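Side-chain contacts in Bd3460 (Bdellovibrio bacteriovorus, PDB 5CEC), which probably shields the predator from its own endopeptidase Bd3459, which it binds as an ankyrin-repeat immunity protein: residues E130-T133 / L134-A138; T199-D202 / V203-A207. All coordinates share one frame; numbering follows the deposited sequence.

Followed from the N terminus, the chain first forms contact 1 at residues 130-138, where the loop after helix 109-117 runs into helix 134-141. It then passes through three more helices before contact 2, at residues 199-207, turns the chain into helix 200-206. Both are local, each closing a loop of only three to five residues, and stand in series without nesting or crossing. The centres of contacts 1 and 2 are about 18 Å apart, the nearest atoms of contacts 1 and 2 about 10 Å. Helix 167-174 joins them indirectly: F135 and M136 of contact 1 pack on A167, while V203 of contact 2 packs on F169 and A172. The shared principle is a threonine N-cap.

Contact 1. Residues E130-T133 / L134-A138; sequences EGDT and LFMRA
D132 and R137 form the charged part of this turn. R137 NH2 donates to D132 OD2 in a salt bridge of 2.9 Å, with an N-H...O angle of 162°. The oxygen lies at the guanidinium edge, nearly in its plane. OD2 is met on its anti side, somewhat out of the carboxylate plane, and the carboxylate and guanidinium planes stand 78° apart, so the groups do not pair side by side. R137 bends at chi2 and chi3, which folds the guanidinium back over the loop. A water bridges the same two groups: it accepts from R137 NE at 2.8 Å and donates to D132 OD2, also at 2.8 Å. OD2 is thus gripped twice, while D132 OD1 takes a hydrogen bond from N161 ND2. This network satisfies a buried carboxylate and would be expected to favour its charged form.

Backbone capping is the work of T133. With OG1 set between the backbone N and the carbonyl carbon (chi1 65°), the hydroxyl reaches forward to accept from M136 N at 3.0 Å. The T133 carbonyl O receives R137 N at 3.2 Å, the first full helical turn.

Van der Waals contact comes from M136, whose chain runs across T133 at about a right angle. Its CG sits 3.2 Å from T133 OG1, and the bend at chi3 leaves CE 3.5 Å from D132 OD1. L134 packs on helices 99-105 and 143-152, F135 on helix 143-152 and on A167, and R137 also on Q400 of the Bd3459 chain.

A threonine N-cap opening the first helix of the repeat is characteristic of ankyrin repeats, the place of the threonine in the family's TPLH motif; here the sequence reads TLFM, keeping only the threonine.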
loop_
_atom_site.group_PDB
_atom_site.type_symbol
_atom_site.label_atom_id
_atom_site.label_comp_id
_atom_site.label_asym_id
_atom_site.label_seq_id
_atom_site.Cartn_x
_atom_site.Cartn_y
_atom_site.Cartn_z
ATOM N N GLU B 130 19.266 -8.627 17.082
ATOM C CA GLU B 130 19.418 -7.620 18.113
ATOM C C GLU B 130 18.557 -7.882 19.344
ATOM O O GLU B 130 18.835 -7.342 20.428
ATOM C CB GLU B 130 19.028 -6.223 17.585
ATOM C CG GLU B 130 19.659 -5.777 16.280
ATOM C CD GLU B 130 18.881 -6.208 15.043
ATOM O OE1 GLU B 130 17.887 -6.973 15.145
ATOM O OE2 GLU B 130 19.265 -5.730 13.965
ATOM N N GLY B 131 17.482 -8.659 19.184
ATOM C CA GLY B 131 16.516 -8.841 20.270
ATOM C C GLY B 131 15.885 -7.521 20.698
ATOM O O GLY B 131 15.687 -7.255 21.884
ATOM N N ASP B 132 15.567 -6.674 19.730
ATOM C CA ASP B 132 14.902 -5.410 20.003
ATOM C C ASP B 132 13.605 -5.657 20.781
ATOM O O ASP B 132 12.865 -6.623 20.517
ATOM C CB ASP B 132 14.538 -4.686 18.720
ATOM C CG ASP B 132 15.694 -3.953 18.065
ATOM O OD1 ASP B 132 16.770 -3.817 18.675
ATOM O OD2 ASP B 132 15.436 -3.467 16.935
ATOM N N THR B 133 13.375 -4.793 21.758
ATOM C CA THR B 133 12.085 -4.796 22.428
ATOM C C THR B 133 11.001 -4.274 21.500
ATOM O O THR B 133 11.272 -3.504 20.574
ATOM C CB THR B 133 12.070 -3.966 23.713
ATOM O OG1 THR B 133 12.290 -2.594 23.372
ATOM C CG2 THR B 133 13.128 -4.449 24.691
ATOM N N LEU B 134 9.771 -4.678 21.755
ATOM C CA LEU B 134 8.609 -4.095 21.060
ATOM C C LEU B 134 8.627 -2.562 21.156
ATOM O O LEU B 134 8.359 -1.855 20.168
ATOM C CB LEU B 134 7.306 -4.621 21.643
ATOM C CG LEU B 134 6.048 -4.296 20.856
ATOM C CD1 LEU B 134 5.953 -5.227 19.644
ATOM C CD2 LEU B 134 4.813 -4.445 21.722
ATOM N N PHE B 135 8.912 -2.064 22.357
ATOM C CA PHE B 135 8.973 -0.614 22.563
ATOM C C PHE B 135 9.964 0.042 21.616
ATOM O O PHE B 135 9.653 1.071 21.015
ATOM C CB PHE B 135 9.339 -0.230 24.010
ATOM C CG PHE B 135 9.495 1.246 24.153
ATOM C CD1 PHE B 135 8.395 2.071 24.098
ATOM C CD2 PHE B 135 10.758 1.810 24.249
ATOM C CE1 PHE B 135 8.543 3.453 24.122
ATOM C CE2 PHE B 135 10.928 3.169 24.246
ATOM C CZ PHE B 135 9.815 4.001 24.201
ATOM N N MET B 136 11.160 -0.531 21.501
ATOM C CA MET B 136 12.160 0.039 20.605
ATOM C C MET B 136 11.686 0.155 19.174
ATOM O O MET B 136 11.905 1.158 18.517
ATOM C CB MET B 136 13.458 -0.781 20.646
ATOM C CG MET B 136 14.219 -0.571 21.906
ATOM S SD MET B 136 15.585 -1.726 22.109
ATOM C CE MET B 136 16.734 -1.143 20.872
ATOM N N ARG B 137 11.053 -0.884 18.686
ATOM C CA ARG B 137 10.586 -0.907 17.327
ATOM C C ARG B 137 9.505 0.156 17.110
ATOM O O ARG B 137 9.508 0.895 16.111
ATOM C CB ARG B 137 10.117 -2.317 16.935
ATOM C CG ARG B 137 9.732 -2.457 15.469
ATOM C CD ARG B 137 10.831 -2.099 14.478
ATOM N NE ARG B 137 12.094 -2.759 14.831
ATOM C CZ ARG B 137 12.439 -4.016 14.521
ATOM N NH1 ARG B 137 11.678 -4.744 13.731
ATOM N NH2 ARG B 137 13.555 -4.525 15.011
ATOM N N ALA B 138 8.548 0.234 18.034
ATOM C CA ALA B 138 7.524 1.298 17.980
ATOM C C ALA B 138 8.138 2.697 18.099
ATOM O O ALA B 138 7.739 3.617 17.394
ATOM C CB ALA B 138 6.496 1.072 19.067
HETATM O O HOH W 1 15.059 -6.810 14.081
HETATM O O HOH W 2 13.783 -1.239 16.484
#

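Contact 2. Residues T199-D202 / V203-A207; sequences TALD and VAKEA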
loop_
_atom_site.group_PDB
_atom_site.type_symbol
_atom_site.label_atom_id
_atom_site.label_comp_id
_atom_site.label_asym_id
_atom_site.label_seq_id
_atom_site.Cartn_x
_atom_site.Cartn_y
_atom_site.Cartn_z
ATOM N N THR B 199 28.117 4.626 24.262
ATOM C CA THR B 199 26.920 5.389 24.603
ATOM C C THR B 199 26.078 5.650 23.362
ATOM O O THR B 199 26.514 5.399 22.236
ATOM C CB THR B 199 27.305 6.739 25.198
ATOM O OG1 THR B 199 28.061 7.466 24.227
ATOM C CG2 THR B 199 28.132 6.579 26.492
ATOM N N ALA B 200 24.891 6.210 23.546
ATOM C CA ALA B 200 24.062 6.631 22.426
ATOM C C ALA B 200 24.766 7.696 21.585
ATOM O O ALA B 200 24.697 7.669 20.371
ATOM C CB ALA B 200 22.705 7.119 22.905
ATOM N N LEU B 201 25.435 8.643 22.228
ATOM C CA LEU B 201 26.212 9.639 21.499
ATOM C C LEU B 201 27.283 8.954 20.630
ATOM O O LEU B 201 27.458 9.318 19.465
ATOM C CB LEU B 201 26.876 10.607 22.492
ATOM C CG LEU B 201 27.832 11.640 21.882
ATOM C CD1 LEU B 201 27.154 12.429 20.772
ATOM C CD2 LEU B 201 28.334 12.569 22.966
ATOM N N ASP B 202 27.983 7.962 21.193
ATOM C CA ASP B 202 29.007 7.240 20.445
ATOM C C ASP B 202 28.381 6.657 19.156
ATOM O O ASP B 202 28.981 6.726 18.078
ATOM C CB ASP B 202 29.608 6.091 21.255
ATOM C CG ASP B 202 30.538 6.548 22.348
ATOM O OD1 ASP B 202 31.129 7.649 22.264
ATOM O OD2 ASP B 202 30.713 5.751 23.282
ATOM N N VAL B 203 27.207 6.049 19.259
ATOM C CA VAL B 203 26.642 5.392 18.075
ATOM C C VAL B 203 26.087 6.395 17.077
ATOM O O VAL B 203 26.070 6.138 15.881
ATOM C CB VAL B 203 25.644 4.245 18.402
ATOM C CG1 VAL B 203 26.272 3.259 19.367
ATOM C CG2 VAL B 203 24.309 4.745 18.907
ATOM N N ALA B 204 25.595 7.547 17.560
ATOM C CA ALA B 204 25.229 8.621 16.643
ATOM C C ALA B 204 26.406 9.071 15.778
ATOM O O ALA B 204 26.269 9.225 14.583
ATOM C CB ALA B 204 24.670 9.803 17.390
ATOM N N LYS B 205 27.529 9.305 16.426
ATOM C CA LYS B 205 28.727 9.710 15.713
ATOM C C LYS B 205 29.152 8.653 14.707
ATOM O O LYS B 205 29.440 8.955 13.566
ATOM C CB LYS B 205 29.874 9.934 16.682
ATOM C CG LYS B 205 29.723 11.073 17.652
ATOM C CD LYS B 205 30.984 11.112 18.501
ATOM C CE LYS B 205 30.934 12.144 19.578
ATOM N NZ LYS B 205 32.116 11.918 20.466
ATOM N N GLU B 206 29.134 7.406 15.128
ATOM C CA GLU B 206 29.522 6.301 14.266
ATOM C C GLU B 206 28.618 6.149 13.029
ATOM O O GLU B 206 29.110 5.825 11.944
ATOM C CB GLU B 206 29.553 5.018 15.096
ATOM C CG GLU B 206 29.948 3.767 14.334
ATOM C CD GLU B 206 29.909 2.517 15.191
ATOM O OE1 GLU B 206 28.901 2.293 15.857
ATOM O OE2 GLU B 206 30.871 1.727 15.210
ATOM N N ALA B 207 27.326 6.424 13.173
ATOM C CA ALA B 207 26.356 6.362 12.076
ATOM C C ALA B 207 26.289 7.669 11.256
ATOM O O ALA B 207 25.443 7.791 10.351
ATOM C CB ALA B 207 24.982 6.048 12.641
#
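The capped first turn of an ankyrin-repeat helix, 200-206, links T199 to V203 and L201 to K205. Its start is a capping box, in which two residues exchange side-chain and backbone bonds. T199 OG1 accepts from D202 N at 3.1 Å, and D202 OD2 accepts in return from T199 N at 3.0 Å. This second bond reaches the carboxylate from above its plane, 40° out of it. D202 is set for the exchange by its first torsion (chi1 -74°), which lays CG beside its own backbone N and turns the acid back toward the helix start. Together the two bonds occupy N-H groups that have no helical carbonyl before them, and the acid's negative charge would also be expected to suit the positive end of the helix dipole.

Past the cap, ordinary helical bonding takes over in four successive steps, from V203 N to T199 O at 3.1 Å through to E206 N with D202 O at 3.0 Å. V203 CG2 presses on the backbone 3.3 Å from A200 O, while CG1 rests near T199 O. The same side chain also packs on helix 167-174, against F169 and A172. On another flank A200 and A204 meet helix 210-218, through L216 and through T212 and A213, respectively, which leaves the helix held between two neighbours. Farther along, the carbonyl of A207 is hydrogen-bonded to Q408 of the Bd3459 chain.

The more exposed flank carries a lysine laid along the helix. K205 is extended beyond CG and passes obliquely over L201; its CG lies 3.4 Å from L201 O, and its CE comes down on the leucine branch, 3.9 Å from L201 CG and 4.0 Å from L201 CD1.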